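Local coordinates for protein Chains: A (Unidentified, PDB 6ZMG) that binds S-adenosyl-L-homocysteine between the subunits of a trimer and probably acts on its close relative S-adenosylmethionine, at residues S12-V17 against S71-I76; G18-D23 against Q65-N70; V107-Q112 against D119-T124. All coordinates share one frame; numbering follows the deposited sequence.

Contact 1. Residues S12-V17 against S71-I76; sequences SARIFV and SVQIII. With SAH (S-adenosyl-L-homocysteine), chain D; SAH (S-adenosyl-L-homocysteine), chain B.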
loop_
_atom_site.group_PDB
_atom_site.type_symbol
_atom_site.label_atom_id
_atom_site.label_comp_id
_atom_site.label_asym_id
_atom_site.label_seq_id
_atom_site.Cartn_x
_atom_site.Cartn_y
_atom_site.Cartn_z
ATOM N N SER A 12 7.544 -2.534 11.184
ATOM C CA SER A 12 6.229 -2.224 10.661
ATOM C C SER A 12 5.523 -3.534 10.353
ATOM O O SER A 12 6.125 -4.611 10.341
ATOM C CB SER A 12 6.325 -1.357 9.408
ATOM O OG SER A 12 6.924 -2.047 8.317
ATOM N N ALA A 13 4.222 -3.429 10.123
ATOM C CA ALA A 13 3.431 -4.596 9.811
ATOM C C ALA A 13 2.313 -4.223 8.857
ATOM O O ALA A 13 1.892 -3.062 8.764
ATOM C CB ALA A 13 2.794 -5.194 11.070
ATOM N N ARG A 14 1.838 -5.246 8.158
ATOM C CA ARG A 14 0.642 -5.194 7.336
ATOM C C ARG A 14 -0.239 -6.366 7.742
ATOM O O ARG A 14 0.247 -7.495 7.898
ATOM C CB ARG A 14 0.980 -5.319 5.848
ATOM C CG ARG A 14 1.712 -4.162 5.262
ATOM C CD ARG A 14 1.450 -4.127 3.757
ATOM N NE ARG A 14 2.035 -5.266 3.056
ATOM C CZ ARG A 14 1.949 -5.468 1.744
ATOM N NH1 ARG A 14 1.264 -4.629 0.970
ATOM N NH2 ARG A 14 2.533 -6.531 1.204
ATOM N N ILE A 15 -1.528 -6.099 7.915
ATOM C CA ILE A 15 -2.504 -7.134 8.231
ATOM C C ILE A 15 -3.624 -7.030 7.206
ATOM O O ILE A 15 -4.159 -5.941 6.980
ATOM C CB ILE A 15 -3.073 -6.980 9.657
ATOM C CG1 ILE A 15 -1.948 -6.950 10.698
ATOM C CG2 ILE A 15 -4.039 -8.097 9.967
ATOM C CD1 ILE A 15 -2.430 -6.715 12.121
ATOM N N PHE A 16 -3.993 -8.158 6.611
ATOM C CA PHE A 16 -5.106 -8.210 5.675
ATOM C C PHE A 16 -6.277 -8.931 6.320
ATOM O O PHE A 16 -6.145 -10.095 6.712
ATOM C CB PHE A 16 -4.704 -8.919 4.402
ATOM C CG PHE A 16 -3.591 -8.246 3.656
ATOM C CD1 PHE A 16 -2.258 -8.493 3.958
ATOM C CD2 PHE A 16 -3.877 -7.330 2.677
ATOM C CE1 PHE A 16 -1.233 -7.845 3.233
ATOM C CE2 PHE A 16 -2.876 -6.713 1.946
ATOM C CZ PHE A 16 -1.563 -6.962 2.216
ATOM N N VAL A 17 -7.419 -8.242 6.394
ATOM C CA VAL A 17 -8.633 -8.747 7.038
ATOM C C VAL A 17 -9.777 -8.633 6.044
ATOM O O VAL A 17 -10.094 -7.523 5.596
ATOM C CB VAL A 17 -9.019 -7.944 8.294
ATOM C CG1 VAL A 17 -10.219 -8.604 8.982
ATOM C CG2 VAL A 17 -7.867 -7.791 9.240
ATOM N N SER A 71 -12.100 -5.961 1.582
ATOM C CA SER A 71 -11.151 -6.281 2.638
ATOM C C SER A 71 -10.440 -5.010 3.084
ATOM O O SER A 71 -10.643 -3.917 2.528
ATOM C CB SER A 71 -10.193 -7.392 2.197
ATOM O OG SER A 71 -9.385 -6.939 1.146
ATOM N N VAL A 72 -9.613 -5.165 4.118
ATOM C CA VAL A 72 -8.914 -4.054 4.741
ATOM C C VAL A 72 -7.456 -4.424 4.889
ATOM O O VAL A 72 -7.133 -5.523 5.352
ATOM C CB VAL A 72 -9.493 -3.713 6.125
ATOM C CG1 VAL A 72 -8.761 -2.519 6.702
ATOM C CG2 VAL A 72 -10.982 -3.465 6.003
ATOM N N GLN A 73 -6.589 -3.532 4.446
ATOM C CA GLN A 73 -5.162 -3.639 4.696
ATOM C C GLN A 73 -4.825 -2.676 5.833
ATOM O O GLN A 73 -4.975 -1.455 5.695
ATOM C CB GLN A 73 -4.379 -3.332 3.424
ATOM C CG GLN A 73 -2.889 -3.400 3.635
ATOM C CD GLN A 73 -2.060 -2.901 2.473
ATOM O OE1 GLN A 73 -0.886 -2.587 2.657
ATOM N NE2 GLN A 73 -2.636 -2.881 1.265
ATOM N N ILE A 74 -4.409 -3.232 6.969
ATOM C CA ILE A 74 -3.982 -2.430 8.113
ATOM C C ILE A 74 -2.476 -2.244 8.017
ATOM O O ILE A 74 -1.735 -3.226 7.898
ATOM C CB ILE A 74 -4.340 -3.111 9.443
ATOM C CG1 ILE A 74 -5.804 -3.531 9.481
ATOM C CG2 ILE A 74 -4.026 -2.176 10.616
ATOM C CD1 ILE A 74 -6.148 -4.340 10.703
ATOM N N ILE A 75 -2.022 -0.999 8.066
ATOM C CA ILE A 75 -0.603 -0.669 7.989
ATOM C C ILE A 75 -0.217 -0.063 9.327
ATOM O O ILE A 75 -0.793 0.951 9.742
ATOM C CB ILE A 75 -0.297 0.305 6.840
ATOM C CG1 ILE A 75 -0.772 -0.267 5.509
ATOM C CG2 ILE A 75 1.203 0.660 6.820
ATOM C CD1 ILE A 75 -0.726 0.752 4.366
ATOM N N ILE A 76 0.769 -0.669 9.985
ATOM C CA ILE A 76 1.221 -0.236 11.300
ATOM C C ILE A 76 2.711 0.056 11.223
ATOM O O ILE A 76 3.505 -0.853 10.961
ATOM C CB ILE A 76 0.959 -1.304 12.375
ATOM C CG1 ILE A 76 -0.532 -1.553 12.539
ATOM C CG2 ILE A 76 1.591 -0.887 13.718
ATOM C CD1 ILE A 76 -0.861 -2.820 13.318
HETATM N N SAH D . -13.009 -13.640 4.258
HETATM C CA SAH D . -11.840 -14.522 4.110
HETATM C CB SAH D . -10.525 -13.696 4.144
HETATM C CG SAH D . -9.651 -14.067 2.971
HETATM S SD SAH D . -7.990 -13.363 2.992
HETATM C C SAH D . -11.741 -15.613 5.185
HETATM O O SAH D . -10.745 -16.293 5.293
HETATM O OXT SAH D . -12.794 -15.773 5.908
HETATM C "C5'" SAH D . -8.270 -11.619 3.395
HETATM C "C4'" SAH D . -7.698 -10.670 2.359
HETATM O "O4'" SAH D . -6.295 -10.951 2.148
HETATM C "C3'" SAH D . -8.284 -10.798 0.962
HETATM O "O3'" SAH D . -9.534 -10.138 0.815
HETATM C "C2'" SAH D . -7.207 -10.112 0.115
HETATM O "O2'" SAH D . -7.419 -8.706 0.173
HETATM C "C1'" SAH D . -5.926 -10.503 0.857
HETATM N N9 SAH D . -5.192 -11.583 0.206
HETATM C C8 SAH D . -5.410 -12.933 0.337
HETATM N N7 SAH D . -4.527 -13.672 -0.303
HETATM C C5 SAH D . -3.687 -12.743 -0.894
HETATM C C6 SAH D . -2.510 -12.882 -1.655
HETATM N N6 SAH D . -1.963 -14.060 -1.983
HETATM N N1 SAH D . -1.889 -11.748 -2.047
HETATM C C2 SAH D . -2.419 -10.569 -1.711
HETATM N N3 SAH D . -3.510 -10.316 -0.992
HETATM C C4 SAH D . -4.098 -11.453 -0.600
HETATM N N SAH B . -4.489 15.204 11.051
HETATM C CA SAH B . -3.294 14.768 11.790
HETATM C CB SAH B . -2.452 13.781 10.936
HETATM C CG SAH B . -2.127 12.547 11.743
HETATM S SD SAH B . -0.963 11.405 10.971
HETATM C C SAH B . -2.375 15.918 12.226
HETATM O O SAH B . -1.275 15.700 12.682
HETATM O OXT SAH B . -2.877 17.099 12.114
HETATM C "C5'" SAH B . -1.585 11.240 9.277
HETATM C "C4'" SAH B . -1.880 9.804 8.890
HETATM O "O4'" SAH B . -0.714 8.978 9.113
HETATM C "C3'" SAH B . -2.951 9.111 9.718
HETATM O "O3'" SAH B . -4.274 9.446 9.320
HETATM C "C2'" SAH B . -2.655 7.636 9.427
HETATM O "O2'" SAH B . -3.265 7.293 8.187
HETATM C "C1'" SAH B . -1.129 7.639 9.303
HETATM N N9 SAH B . -0.456 7.130 10.493
HETATM C C8 SAH B . -0.139 7.831 11.632
HETATM N N7 SAH B . 0.552 7.128 12.506
HETATM C C5 SAH B . 0.685 5.890 11.900
HETATM C C6 SAH B . 1.371 4.720 12.281
HETATM N N6 SAH B . 2.065 4.593 13.420
HETATM N N1 SAH B . 1.344 3.678 11.421
HETATM C C2 SAH B . 0.668 3.801 10.276
HETATM N N3 SAH B . -0.002 4.851 9.808
HETATM C C4 SAH B . 0.054 5.876 10.667
#

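Contact 2. Residues G18-D23 against Q65-N70; sequences GLNVGD and QLVTEN. With SAH (S-adenosyl-L-homocysteine), chain D.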
loop_
_atom_site.group_PDB
_atom_site.type_symbol
_atom_site.label_atom_id
_atom_site.label_comp_id
_atom_site.label_asym_id
_atom_site.label_seq_id
_atom_site.Cartn_x
_atom_site.Cartn_y
_atom_site.Cartn_z
ATOM N N GLY A 18 -10.394 -9.756 5.708
ATOM C CA GLY A 18 -11.539 -9.751 4.829
ATOM C C GLY A 18 -12.824 -9.405 5.559
ATOM O O GLY A 18 -12.912 -9.492 6.782
ATOM N N LEU A 19 -13.826 -8.987 4.777
ATOM C CA LEU A 19 -15.098 -8.529 5.313
ATOM C C LEU A 19 -16.263 -9.418 4.912
ATOM O O LEU A 19 -17.392 -9.174 5.361
ATOM C CB LEU A 19 -15.369 -7.074 4.912
ATOM C CG LEU A 19 -14.262 -6.109 5.322
ATOM C CD1 LEU A 19 -14.479 -4.739 4.746
ATOM C CD2 LEU A 19 -14.126 -5.989 6.829
ATOM N N ASN A 20 -16.015 -10.451 4.107
ATOM C CA ASN A 20 -16.976 -11.521 3.908
ATOM C C ASN A 20 -16.847 -12.530 5.040
ATOM O O ASN A 20 -15.744 -12.816 5.511
ATOM C CB ASN A 20 -16.676 -12.303 2.629
ATOM C CG ASN A 20 -17.378 -11.770 1.403
ATOM O OD1 ASN A 20 -17.790 -10.618 1.329
ATOM N ND2 ASN A 20 -17.500 -12.630 0.408
ATOM N N VAL A 21 -17.974 -13.088 5.452
ATOM C CA VAL A 21 -18.006 -14.320 6.224
ATOM C C VAL A 21 -18.473 -15.391 5.251
ATOM O O VAL A 21 -19.628 -15.384 4.803
ATOM C CB VAL A 21 -18.920 -14.212 7.442
ATOM C CG1 VAL A 21 -18.927 -15.524 8.187
ATOM C CG2 VAL A 21 -18.452 -13.090 8.340
ATOM N N GLY A 22 -17.568 -16.294 4.906
ATOM C CA GLY A 22 -17.841 -17.183 3.793
ATOM C C GLY A 22 -18.059 -16.395 2.518
ATOM O O GLY A 22 -17.260 -15.527 2.159
ATOM N N ASP A 23 -19.142 -16.672 1.812
ATOM C CA ASP A 23 -19.420 -15.889 0.616
ATOM C C ASP A 23 -20.387 -14.731 0.864
ATOM O O ASP A 23 -20.873 -14.135 -0.103
ATOM C CB ASP A 23 -19.877 -16.796 -0.525
ATOM C CG ASP A 23 -21.162 -17.488 -0.223
ATOM O OD1 ASP A 23 -21.772 -17.167 0.822
ATOM O OD2 ASP A 23 -21.561 -18.343 -1.042
ATOM N N GLN A 65 -13.590 -22.834 -3.321
ATOM C CA GLN A 65 -14.336 -21.765 -3.970
ATOM C C GLN A 65 -13.552 -20.456 -3.975
ATOM O O GLN A 65 -12.904 -20.087 -2.992
ATOM C CB GLN A 65 -15.656 -21.534 -3.234
ATOM N N LEU A 66 -13.626 -19.742 -5.090
ATOM C CA LEU A 66 -12.973 -18.456 -5.256
ATOM C C LEU A 66 -13.982 -17.371 -4.927
ATOM O O LEU A 66 -15.058 -17.314 -5.535
ATOM C CB LEU A 66 -12.526 -18.282 -6.698
ATOM C CG LEU A 66 -11.638 -17.061 -6.907
ATOM C CD1 LEU A 66 -10.294 -17.279 -6.242
ATOM C CD2 LEU A 66 -11.499 -16.835 -8.391
ATOM N N VAL A 67 -13.623 -16.508 -3.992
ATOM C CA VAL A 67 -14.506 -15.463 -3.516
ATOM C C VAL A 67 -13.848 -14.110 -3.724
ATOM O O VAL A 67 -12.631 -13.962 -3.574
ATOM C CB VAL A 67 -14.818 -15.658 -2.016
ATOM C CG1 VAL A 67 -15.835 -14.624 -1.569
ATOM C CG2 VAL A 67 -15.298 -17.080 -1.725
ATOM N N THR A 68 -14.669 -13.120 -4.052
ATOM C CA THR A 68 -14.256 -11.725 -4.117
ATOM C C THR A 68 -15.004 -10.996 -3.014
ATOM O O THR A 68 -16.216 -11.173 -2.868
ATOM C CB THR A 68 -14.590 -11.135 -5.485
ATOM O OG1 THR A 68 -13.966 -11.936 -6.493
ATOM C CG2 THR A 68 -14.075 -9.716 -5.621
ATOM N N GLU A 69 -14.278 -10.217 -2.218
ATOM C CA GLU A 69 -14.855 -9.544 -1.070
ATOM C C GLU A 69 -14.279 -8.143 -0.970
ATOM O O GLU A 69 -13.290 -7.802 -1.622
ATOM C CB GLU A 69 -14.522 -10.286 0.238
ATOM C CG GLU A 69 -13.023 -10.420 0.487
ATOM C CD GLU A 69 -12.665 -11.165 1.773
ATOM O OE1 GLU A 69 -13.577 -11.564 2.536
ATOM O OE2 GLU A 69 -11.451 -11.385 2.004
ATOM N N ASN A 70 -14.899 -7.328 -0.136
ATOM C CA ASN A 70 -14.195 -6.169 0.373
ATOM C C ASN A 70 -13.239 -6.632 1.464
ATOM O O ASN A 70 -13.543 -7.555 2.216
ATOM C CB ASN A 70 -15.178 -5.181 0.982
ATOM C CG ASN A 70 -16.120 -4.580 -0.041
ATOM O OD1 ASN A 70 -15.781 -4.410 -1.214
ATOM N ND2 ASN A 70 -17.301 -4.212 0.415
HETATM N N SAH D . -13.009 -13.640 4.258
HETATM C CA SAH D . -11.840 -14.522 4.110
HETATM C CB SAH D . -10.525 -13.696 4.144
HETATM C CG SAH D . -9.651 -14.067 2.971
HETATM S SD SAH D . -7.990 -13.363 2.992
HETATM C C SAH D . -11.741 -15.613 5.185
HETATM O O SAH D . -10.745 -16.293 5.293
HETATM O OXT SAH D . -12.794 -15.773 5.908
HETATM C "C5'" SAH D . -8.270 -11.619 3.395
HETATM C "C4'" SAH D . -7.698 -10.670 2.359
HETATM O "O4'" SAH D . -6.295 -10.951 2.148
HETATM C "C3'" SAH D . -8.284 -10.798 0.962
HETATM O "O3'" SAH D . -9.534 -10.138 0.815
HETATM C "C2'" SAH D . -7.207 -10.112 0.115
HETATM O "O2'" SAH D . -7.419 -8.706 0.173
HETATM C "C1'" SAH D . -5.926 -10.503 0.857
HETATM N N9 SAH D . -5.192 -11.583 0.206
HETATM C C8 SAH D . -5.410 -12.933 0.337
HETATM N N7 SAH D . -4.527 -13.672 -0.303
HETATM C C5 SAH D . -3.687 -12.743 -0.894
HETATM C C6 SAH D . -2.510 -12.882 -1.655
HETATM N N6 SAH D . -1.963 -14.060 -1.983
HETATM N N1 SAH D . -1.889 -11.748 -2.047
HETATM C C2 SAH D . -2.419 -10.569 -1.711
HETATM N N3 SAH D . -3.510 -10.316 -0.992
HETATM C C4 SAH D . -4.098 -11.453 -0.600
HETATM O O HOH W 1 -17.345 -8.006 1.281
HETATM O O HOH W 2 -19.100 -12.488 -2.250
#

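Contact 3. Residues V107-Q112 against D119-T124; sequences VIVEIQ and DVYSIT. With SAH (S-adenosyl-L-homocysteine), chain D.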
loop_
_atom_site.group_PDB
_atom_site.type_symbol
_atom_site.label_atom_id
_atom_site.label_comp_id
_atom_site.label_asym_id
_atom_site.label_seq_id
_atom_site.Cartn_x
_atom_site.Cartn_y
_atom_site.Cartn_z
ATOM N N VAL A 107 -6.409 -14.755 8.325
ATOM C CA VAL A 107 -5.922 -13.376 8.340
ATOM C C VAL A 107 -4.439 -13.437 7.997
ATOM O O VAL A 107 -3.713 -14.290 8.517
ATOM C CB VAL A 107 -6.152 -12.700 9.707
ATOM C CG1 VAL A 107 -5.371 -11.423 9.825
ATOM C CG2 VAL A 107 -7.652 -12.428 9.907
ATOM N N ILE A 108 -3.983 -12.556 7.122
ATOM C CA ILE A 108 -2.586 -12.546 6.708
ATOM C C ILE A 108 -1.855 -11.427 7.427
ATOM O O ILE A 108 -2.318 -10.281 7.450
ATOM C CB ILE A 108 -2.465 -12.393 5.184
ATOM C CG1 ILE A 108 -3.114 -13.579 4.493
ATOM C CG2 ILE A 108 -1.008 -12.224 4.796
ATOM C CD1 ILE A 108 -3.276 -13.343 3.016
ATOM N N VAL A 109 -0.693 -11.750 7.989
ATOM C CA VAL A 109 0.134 -10.801 8.721
ATOM C C VAL A 109 1.535 -10.811 8.129
ATOM O O VAL A 109 2.130 -11.879 7.937
ATOM C CB VAL A 109 0.205 -11.153 10.219
ATOM C CG1 VAL A 109 1.199 -10.248 10.939
ATOM C CG2 VAL A 109 -1.161 -11.050 10.874
ATOM N N GLU A 110 2.072 -9.622 7.858
ATOM C CA GLU A 110 3.434 -9.461 7.360
ATOM C C GLU A 110 4.179 -8.505 8.282
ATOM O O GLU A 110 3.722 -7.379 8.511
ATOM C CB GLU A 110 3.421 -8.921 5.921
ATOM C CG GLU A 110 4.807 -8.735 5.320
ATOM C CD GLU A 110 4.805 -8.080 3.953
ATOM O OE1 GLU A 110 4.768 -8.801 2.942
ATOM O OE2 GLU A 110 4.860 -6.841 3.881
ATOM N N ILE A 111 5.321 -8.957 8.806
ATOM C CA ILE A 111 6.175 -8.180 9.690
ATOM C C ILE A 111 7.393 -7.760 8.885
ATOM O O ILE A 111 8.039 -8.607 8.256
ATOM C CB ILE A 111 6.663 -9.004 10.895
ATOM C CG1 ILE A 111 5.506 -9.614 11.676
ATOM C CG2 ILE A 111 7.543 -8.137 11.782
ATOM C CD1 ILE A 111 4.625 -8.618 12.333
ATOM N N GLN A 112 7.739 -6.478 8.955
ATOM C CA GLN A 112 8.905 -5.945 8.272
ATOM C C GLN A 112 9.831 -5.250 9.256
ATOM O O GLN A 112 9.394 -4.718 10.283
ATOM C CB GLN A 112 8.505 -4.924 7.201
ATOM C CG GLN A 112 7.712 -5.546 6.062
ATOM C CD GLN A 112 7.286 -4.540 5.037
ATOM O OE1 GLN A 112 7.709 -3.388 5.076
ATOM N NE2 GLN A 112 6.441 -4.963 4.108
ATOM N N ASP A 119 8.709 -12.061 8.369
ATOM C CA ASP A 119 7.794 -13.179 8.453
ATOM C C ASP A 119 6.522 -12.774 7.716
ATOM O O ASP A 119 6.100 -11.622 7.812
ATOM C CB ASP A 119 7.388 -13.495 9.909
ATOM C CG ASP A 119 8.528 -13.317 10.930
ATOM O OD1 ASP A 119 9.380 -14.231 11.045
ATOM O OD2 ASP A 119 8.547 -12.278 11.647
ATOM N N VAL A 120 5.936 -13.711 6.977
ATOM C CA VAL A 120 4.548 -13.634 6.542
ATOM C C VAL A 120 3.847 -14.834 7.156
ATOM O O VAL A 120 4.331 -15.968 7.032
ATOM C CB VAL A 120 4.392 -13.706 5.013
ATOM C CG1 VAL A 120 2.909 -13.652 4.634
ATOM C CG2 VAL A 120 5.153 -12.641 4.331
ATOM N N TYR A 121 2.732 -14.581 7.837
ATOM C CA TYR A 121 1.963 -15.599 8.527
ATOM C C TYR A 121 0.549 -15.601 7.969
ATOM O O TYR A 121 -0.019 -14.535 7.707
ATOM C CB TYR A 121 1.800 -15.286 10.045
ATOM C CG TYR A 121 3.070 -15.024 10.782
ATOM C CD1 TYR A 121 3.860 -16.073 11.218
ATOM C CD2 TYR A 121 3.452 -13.739 11.099
ATOM C CE1 TYR A 121 5.034 -15.847 11.911
ATOM C CE2 TYR A 121 4.631 -13.493 11.784
ATOM C CZ TYR A 121 5.419 -14.553 12.190
ATOM O OH TYR A 121 6.587 -14.337 12.887
ATOM N N SER A 122 -0.033 -16.781 7.834
ATOM C CA SER A 122 -1.469 -16.910 7.663
ATOM C C SER A 122 -2.017 -17.426 8.980
ATOM O O SER A 122 -1.655 -18.516 9.419
ATOM C CB SER A 122 -1.824 -17.880 6.548
ATOM O OG SER A 122 -3.207 -17.768 6.283
ATOM N N ILE A 123 -2.856 -16.642 9.627
ATOM C CA ILE A 123 -3.466 -17.056 10.880
ATOM C C ILE A 123 -4.757 -17.749 10.489
ATOM O O ILE A 123 -5.668 -17.099 9.977
ATOM C CB ILE A 123 -3.740 -15.855 11.783
ATOM C CG1 ILE A 123 -2.435 -15.142 12.111
ATOM C CG2 ILE A 123 -4.420 -16.336 13.040
ATOM C CD1 ILE A 123 -2.609 -13.841 12.867
ATOM N N THR A 124 -4.833 -19.055 10.724
ATOM C CA THR A 124 -5.852 -19.903 10.126
ATOM C C THR A 124 -6.736 -20.523 11.189
ATOM O O THR A 124 -6.241 -21.089 12.168
ATOM C CB THR A 124 -5.186 -20.997 9.299
ATOM O OG1 THR A 124 -4.323 -20.370 8.350
ATOM C CG2 THR A 124 -6.204 -21.776 8.566
HETATM N N SAH D . -13.009 -13.640 4.258
HETATM C CA SAH D . -11.840 -14.522 4.110
HETATM C CB SAH D . -10.525 -13.696 4.144
HETATM C CG SAH D . -9.651 -14.067 2.971
HETATM S SD SAH D . -7.990 -13.363 2.992
HETATM C C SAH D . -11.741 -15.613 5.185
HETATM O O SAH D . -10.745 -16.293 5.293
HETATM O OXT SAH D . -12.794 -15.773 5.908
HETATM C "C5'" SAH D . -8.270 -11.619 3.395
HETATM C "C4'" SAH D . -7.698 -10.670 2.359
HETATM O "O4'" SAH D . -6.295 -10.951 2.148
HETATM C "C3'" SAH D . -8.284 -10.798 0.962
HETATM O "O3'" SAH D . -9.534 -10.138 0.815
HETATM C "C2'" SAH D . -7.207 -10.112 0.115
HETATM O "O2'" SAH D . -7.419 -8.706 0.173
HETATM C "C1'" SAH D . -5.926 -10.503 0.857
HETATM N N9 SAH D . -5.192 -11.583 0.206
HETATM C C8 SAH D . -5.410 -12.933 0.337
HETATM N N7 SAH D . -4.527 -13.672 -0.303
HETATM C C5 SAH D . -3.687 -12.743 -0.894
HETATM C C6 SAH D . -2.510 -12.882 -1.655
HETATM N N6 SAH D . -1.963 -14.060 -1.983
HETATM N N1 SAH D . -1.889 -11.748 -2.047
HETATM C C2 SAH D . -2.419 -10.569 -1.711
HETATM N N3 SAH D . -3.510 -10.316 -0.992
HETATM C C4 SAH D . -4.098 -11.453 -0.600
#

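Contact 1. Residues S12-V17 against S71-I76
Gln73 stands beside Phe16 and reaches across to Arg14, and these three side chains make the main side-chain contacts on one face of an antiparallel pair between 12-17 and 71-76. The Gln73 chain starts with CG anti to the backbone N (chi1 179°) and stays extended, which lifts it alongside the phenyl ring. Its CB meets the ring first, at Phe16 CE2, and the CG of Gln73 comes closer, 3.7 Å from Phe16 CE2. Further out, CD of Gln73 lies 3.9 Å from CD of Arg14. At the tip, OE1 of Gln73 sits 3.0 Å from Arg14 CD and takes a weak hydrogen bond of 3.4 Å from Arg14 NH1, near the guanidinium plane; amide and guanidinium planes stand 77° apart. NE2 goes to Gln54 of strand 49-59. Phe16 CZ lies 3.8 Å above the plane of the Arg14 guanidinium, over its centre.

Underneath, Ala13, Ile15 and Val17 form hydrogen-bonded pairs with Ile76, Ile74 and Val72. On this face Ile74 and Ile76 touch both helices 29-43 and 84-101, while Ala13 and Ile15 touch 84-101; Ile15 CB meets Ile74 CB at 4.1 Å. These are the two central strands of a ferredoxin-like sheet. At one end Ser71 OG hydrogen-bonds O2' of S-adenosyl-L-homocysteine at 2.8 Å, close to where Phe16 CB touches the ribose.

One face is therefore greasy and covered by helices, while the other mixes Phe16 and Ile75 with the polar ends of Arg14 and Gln73, packs against Ile75 of the second subunit, and holds its amide between Gln54 and a weaker arginine contact.

Contact 2. Residues G18-D23 against Q65-N70
Leu19 N gives a hydrogen bond of 2.9 Å to Asn70 O, and beyond it the two backbones drift apart, from 5.5 Å between the CA atoms of Leu19 and Asn70 to 6.4 Å between those of Asp23 and Val67. Here strand 11-21 peels away from 66-77, its partner at the centre of the ferredoxin-like sheet, and a carboxylate takes over where their backbone pairing stops.

Glu69 starts with CG wedged between its own backbone N and carbonyl carbon (chi1 59°), then runs straight out to the ligand. OE1 receives the backbone N of Asn20 on its anti side, 31° out of the carboxylate plane, and is also met by the amino N of S-adenosyl-L-homocysteine at 2.8 Å. OE2 accepts the ribose O3' of the same ligand at 2.6 Å. One acid thus clasps both ends of the homocysteine-ribose arm, and two donors on OE1 and one on OE2 should hold the carboxylate against turning. Gly18 has no side chain to block this, and its CA lies against OE2.

Asn20 lies across the stem of Glu69, its amide turned 83° from the carboxylate, with CG 3.4 Å from Glu69 CB. Its backbone O is taken by Gln104, another ligand-binding residue. The amide nitrogen reaches past to Val67 CG1 and makes a weak bond back to Gly22 O. A water accepts from ND2 and donates to Asp23 O and Thr68 O, and a second water donates to Asn20 OD1 at 2.7 Å and accepts from the backbone N of Asn70.

Contact 3. Residues V107-Q112 against D119-T124
Ile108 and Val120 stand side by side on one face of the pair, pointing the same way, with CG2 of Ile108 4.2 Å from CG1 of Val120. The two branches of Ile108 have separate jobs. CG2 leans to the neighbouring strand, where it also meets Tyr121 O, while CG1, anti to the carbonyl carbon (chi1 -62°), carries CD1 up to the adenine of S-adenosyl-L-homocysteine, 3.4 Å from C8 and near N7. With an alanine here the adenine would probably lose its packing at C8 and N7, and Val120 CG1 would be left without its branched neighbour. Phe16 of the next strand flanks Ile108 on its other side.

The strands belong to a beta hairpin: 107-112 lies on the edge strand of the ferredoxin-like core, next to strand 11-21, and 119-124 is added outside it. Val107, Val109 and Ile111 sit in hydrogen-bonded pairs opposite Ile123, Tyr121 and Asp119. Backbone bonds run both ways between Val109 and Tyr121, and Ile111 N donates to Asp119 O at 2.9 Å. Residues 121-124 pair in turn with a strand of the second subunit, carrying the sheet across the interface.

On the face turned to helix 84-101, Tyr121 presents its ring edge to Ile111: CG1 of Ile111 lies in the ring plane, 4.0 Å from CE2. Val109 straddles two neighbours, its CG1 touching Tyr121 CD2 and its CG2, on the other branch, packing against Ile123 CD1 at 3.7 Å. Ile111 CB also comes within 3.9 Å of Asp119 OD2, while OD1 of that carboxylate makes a long, weak ion pair with Arg5 of the second subunit.

All three contacts lie in one antiparallel sheet. Contacts 1 and 2 share strands 11-21 and 66-77, with centres about 17 Å apart; contact 2 is nested along the chain inside the loop closed by contact 1. Contact 3 follows both, its centre about 10 Å from contact 1, and strand 106-113 joins it to strand 11-21 through backbone bonds such as Phe16 N to Ile108 O. Contacts 2 and 3 do not touch, their centres about 18 Å apart. Each meets the same S-adenosyl-L-homocysteine molecule and the second subunit, so the sheet contributes to a ligand site built between subunits.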